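Local coordinates for fructose 1-phosphate kinase (Staphylococcus aureus, PDB 2JG5), which probably transfers a phosphoryl group from ATP to fructose 1-phosphate or tagatose 6-phosphate, as a member of the PfkB carbohydrate kinase family, at residues I147-A152 with L171-L176. Numbering follows the deposited sequence.
Sequences IAQITA and LPYHPL. Unlike the reference sequence in segment 171-176: Tyr173 (reference Phe).
Tyr173 sets its ring against one turn of helix 143-154, touching Ala148, Gln149 and Ala152. One face lies over the backbone at Gln149, whose N stands 3.8 Å from the ring plane, toward the rim. The CB of Ala148 approaches obliquely, 3.6 Å from Tyr173 CD2, whereas the CB of Ala152 meets the ring's edge near its plane, 4.2 Å from Tyr173 CD1. Methyl groups suit both places, letting a broad ring come close to the helix backbone. With Tyr173 CG anti to its own carbonyl carbon (chi1 -59°), the ring swings across the helix surface toward Gln149; a flat aromatic can span all three residues. In this Rossmann-like α/β core of the ribokinase fold, the contact joins helix 143-154 to the turn leading from helix 164-170 into edge strand 177-178. Ala148 also packs on Val170 and Leu158, continuing the apolar layer inward. Gln149 turns CG anti to its backbone nitrogen (chi1 -160°), which brings CG to 3.5 Å from Tyr173 CE1. Its methylenes pack on the ring, while the amide, its plane 76° from the ring's, stands beside the hydroxyl at the exposed side. Within the helix, Thr151 OG1 hydrogen-bonds to Ala148 O at 2.8 Å, from above the carbonyl plane, sharing that acceptor with Ala152 N.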
ATOM      1  N   ILE A 147      -1.644 -27.714 -13.304  1.00 27.44           N
ATOM      2  CA  ILE A 147      -0.550 -27.216 -14.119  1.00 27.91           C
ATOM      3  C   ILE A 147       0.319 -28.412 -14.538  1.00 28.59           C
ATOM      4  O   ILE A 147       0.556 -28.629 -15.736  1.00 28.63           O
ATOM      5  CB  ILE A 147       0.239 -26.100 -13.368  1.00 28.13           C
ATOM      6  CG1 ILE A 147      -0.543 -24.782 -13.431  1.00 27.61           C
ATOM      7  CG2 ILE A 147       1.654 -25.927 -13.937  1.00 27.60           C
ATOM      8  CD1 ILE A 147      -0.269 -23.829 -12.271  1.00 29.42           C
ATOM      9  N   ALA A 148       0.731 -29.216 -13.554  1.00 28.93           N
ATOM     10  CA  ALA A 148       1.644 -30.344 -13.786  1.00 29.46           C
ATOM     11  C   ALA A 148       1.155 -31.288 -14.879  1.00 29.57           C
ATOM     12  O   ALA A 148       1.941 -31.851 -15.650  1.00 29.70           O
ATOM     13  CB  ALA A 148       1.868 -31.104 -12.498  1.00 29.36           C
ATOM     14  N   GLN A 149      -0.158 -31.434 -14.948  1.00 29.91           N
ATOM     15  CA  GLN A 149      -0.797 -32.326 -15.890  1.00 30.16           C
ATOM     16  C   GLN A 149      -0.736 -31.850 -17.340  1.00 29.98           C
ATOM     17  O   GLN A 149      -0.725 -32.663 -18.272  1.00 30.45           O
ATOM     18  CB  GLN A 149      -2.237 -32.465 -15.479  1.00 30.24           C
ATOM     19  CG  GLN A 149      -2.891 -33.658 -16.015  1.00 32.05           C
ATOM     20  CD  GLN A 149      -4.322 -33.640 -15.659  1.00 34.96           C
ATOM     21  OE1 GLN A 149      -4.914 -32.559 -15.518  1.00 35.73           O
ATOM     22  NE2 GLN A 149      -4.913 -34.829 -15.496  1.00 36.40           N
ATOM     23  N   ILE A 150      -0.740 -30.535 -17.512  1.00 29.80           N
ATOM     24  CA  ILE A 150      -0.614 -29.909 -18.816  1.00 29.57           C
ATOM     25  C   ILE A 150       0.824 -30.017 -19.339  1.00 29.91           C
ATOM     26  O   ILE A 150       1.043 -30.312 -20.521  1.00 30.40           O
ATOM     27  CB  ILE A 150      -1.051 -28.424 -18.770  1.00 29.63           C
ATOM     28  CG1 ILE A 150      -2.560 -28.317 -18.499  1.00 29.45           C
ATOM     29  CG2 ILE A 150      -0.685 -27.714 -20.076  1.00 29.28           C
ATOM     30  CD1 ILE A 150      -3.049 -26.889 -18.263  1.00 28.77           C
ATOM     31  N   THR A 151       1.793 -29.790 -18.452  1.00 29.91           N
ATOM     32  CA  THR A 151       3.204 -29.836 -18.818  1.00 29.90           C
ATOM     33  C   THR A 151       3.606 -31.246 -19.189  1.00 30.06           C
ATOM     34  O   THR A 151       4.467 -31.432 -20.045  1.00 29.91           O
ATOM     35  CB  THR A 151       4.139 -29.348 -17.690  1.00 29.67           C
ATOM     36  OG1 THR A 151       4.034 -30.231 -16.565  1.00 29.15           O
ATOM     37  CG2 THR A 151       3.808 -27.931 -17.291  1.00 28.69           C
ATOM     38  N   ALA A 152       2.976 -32.222 -18.537  1.00 30.37           N
ATOM     39  CA  ALA A 152       3.157 -33.622 -18.876  1.00 30.84           C
ATOM     40  C   ALA A 152       2.733 -33.904 -20.318  1.00 30.99           C
ATOM     41  O   ALA A 152       3.311 -34.765 -20.969  1.00 31.14           O
ATOM     42  CB  ALA A 152       2.382 -34.507 -17.911  1.00 31.07           C
ATOM     43  N   LEU A 171       4.296 -35.204  -8.307  1.00 34.46           N
ATOM     44  CA  LEU A 171       5.213 -36.326  -8.524  1.00 34.25           C
ATOM     45  C   LEU A 171       4.804 -37.267  -9.659  1.00 34.23           C
ATOM     46  O   LEU A 171       5.644 -37.594 -10.494  1.00 34.12           O
ATOM     47  CB  LEU A 171       5.455 -37.110  -7.225  1.00 34.25           C
ATOM     48  CG  LEU A 171       6.308 -36.475  -6.122  1.00 33.95           C
ATOM     49  CD1 LEU A 171       6.169 -37.272  -4.838  1.00 34.18           C
ATOM     50  CD2 LEU A 171       7.754 -36.392  -6.525  1.00 32.92           C
ATOM     51  N   PRO A 172       3.516 -37.686  -9.717  1.00 34.27           N
ATOM     52  CA  PRO A 172       3.085 -38.538 -10.835  1.00 34.24           C
ATOM     53  C   PRO A 172       3.277 -37.888 -12.210  1.00 34.23           C
ATOM     54  O   PRO A 172       3.122 -38.561 -13.238  1.00 34.24           O
ATOM     55  CB  PRO A 172       1.586 -38.735 -10.570  1.00 34.19           C
ATOM     56  CG  PRO A 172       1.407 -38.479  -9.125  1.00 34.16           C
ATOM     57  CD  PRO A 172       2.401 -37.420  -8.785  1.00 34.20           C
ATOM     58  N   TYR A 173       3.608 -36.596 -12.223  1.00 33.88           N
ATOM     59  CA  TYR A 173       3.750 -35.835 -13.472  1.00 33.70           C
ATOM     60  C   TYR A 173       5.204 -35.631 -13.866  1.00 33.56           C
ATOM     61  O   TYR A 173       5.506 -34.899 -14.819  1.00 33.38           O
ATOM     62  CB  TYR A 173       2.998 -34.506 -13.378  1.00 33.38           C
ATOM     63  CG  TYR A 173       1.526 -34.698 -13.098  1.00 33.51           C
ATOM     64  CD1 TYR A 173       0.656 -35.097 -14.110  1.00 33.48           C
ATOM     65  CD2 TYR A 173       1.011 -34.525 -11.815  1.00 32.70           C
ATOM     66  CE1 TYR A 173      -0.699 -35.297 -13.858  1.00 33.15           C
ATOM     67  CE2 TYR A 173      -0.340 -34.716 -11.556  1.00 33.25           C
ATOM     68  CZ  TYR A 173      -1.189 -35.099 -12.586  1.00 33.14           C
ATOM     69  OH  TYR A 173      -2.525 -35.291 -12.341  1.00 33.90           O
ATOM     70  N   HIS A 174       6.082 -36.321 -13.135  1.00 33.48           N
ATOM     71  CA  HIS A 174       7.524 -36.330 -13.365  1.00 33.38           C
ATOM     72  C   HIS A 174       8.131 -34.934 -13.462  1.00 32.89           C
ATOM     73  O   HIS A 174       8.700 -34.577 -14.501  1.00 32.69           O
ATOM     74  CB  HIS A 174       7.870 -37.162 -14.611  1.00 33.99           C
ATOM     75  CG  HIS A 174       7.207 -38.503 -14.649  1.00 35.09           C
ATOM     76  ND1 HIS A 174       7.266 -39.395 -13.599  1.00 37.04           N
ATOM     77  CD2 HIS A 174       6.483 -39.111 -15.617  1.00 36.63           C
ATOM     78  CE1 HIS A 174       6.603 -40.492 -13.916  1.00 36.88           C
ATOM     79  NE2 HIS A 174       6.120 -40.346 -15.136  1.00 37.16           N
ATOM     80  N   PRO A 175       8.026 -34.135 -12.380  1.00 32.27           N
ATOM     81  CA  PRO A 175       8.635 -32.816 -12.432  1.00 31.92           C
ATOM     82  C   PRO A 175      10.146 -32.965 -12.573  1.00 31.93           C
ATOM     83  O   PRO A 175      10.695 -33.991 -12.186  1.00 32.00           O
ATOM     84  CB  PRO A 175       8.279 -32.216 -11.066  1.00 31.97           C
ATOM     85  CG  PRO A 175       8.023 -33.391 -10.187  1.00 31.56           C
ATOM     86  CD  PRO A 175       7.397 -34.400 -11.073  1.00 32.09           C
ATOM     87  N   LEU A 176      10.809 -31.955 -13.126  1.00 32.10           N
ATOM     88  CA  LEU A 176      12.250 -32.002 -13.338  1.00 32.17           C
ATOM     89  C   LEU A 176      12.992 -32.094 -12.013  1.00 32.15           C
ATOM     90  O   LEU A 176      13.907 -32.887 -11.869  1.00 32.71           O
ATOM     91  CB  LEU A 176      12.710 -30.781 -14.122  1.00 32.08           C
ATOM     92  CG  LEU A 176      14.214 -30.663 -14.331  1.00 32.55           C
ATOM     93  CD1 LEU A 176      14.679 -31.678 -15.369  1.00 32.65           C
ATOM     94  CD2 LEU A 176      14.565 -29.236 -14.738  1.00 33.13           C
TER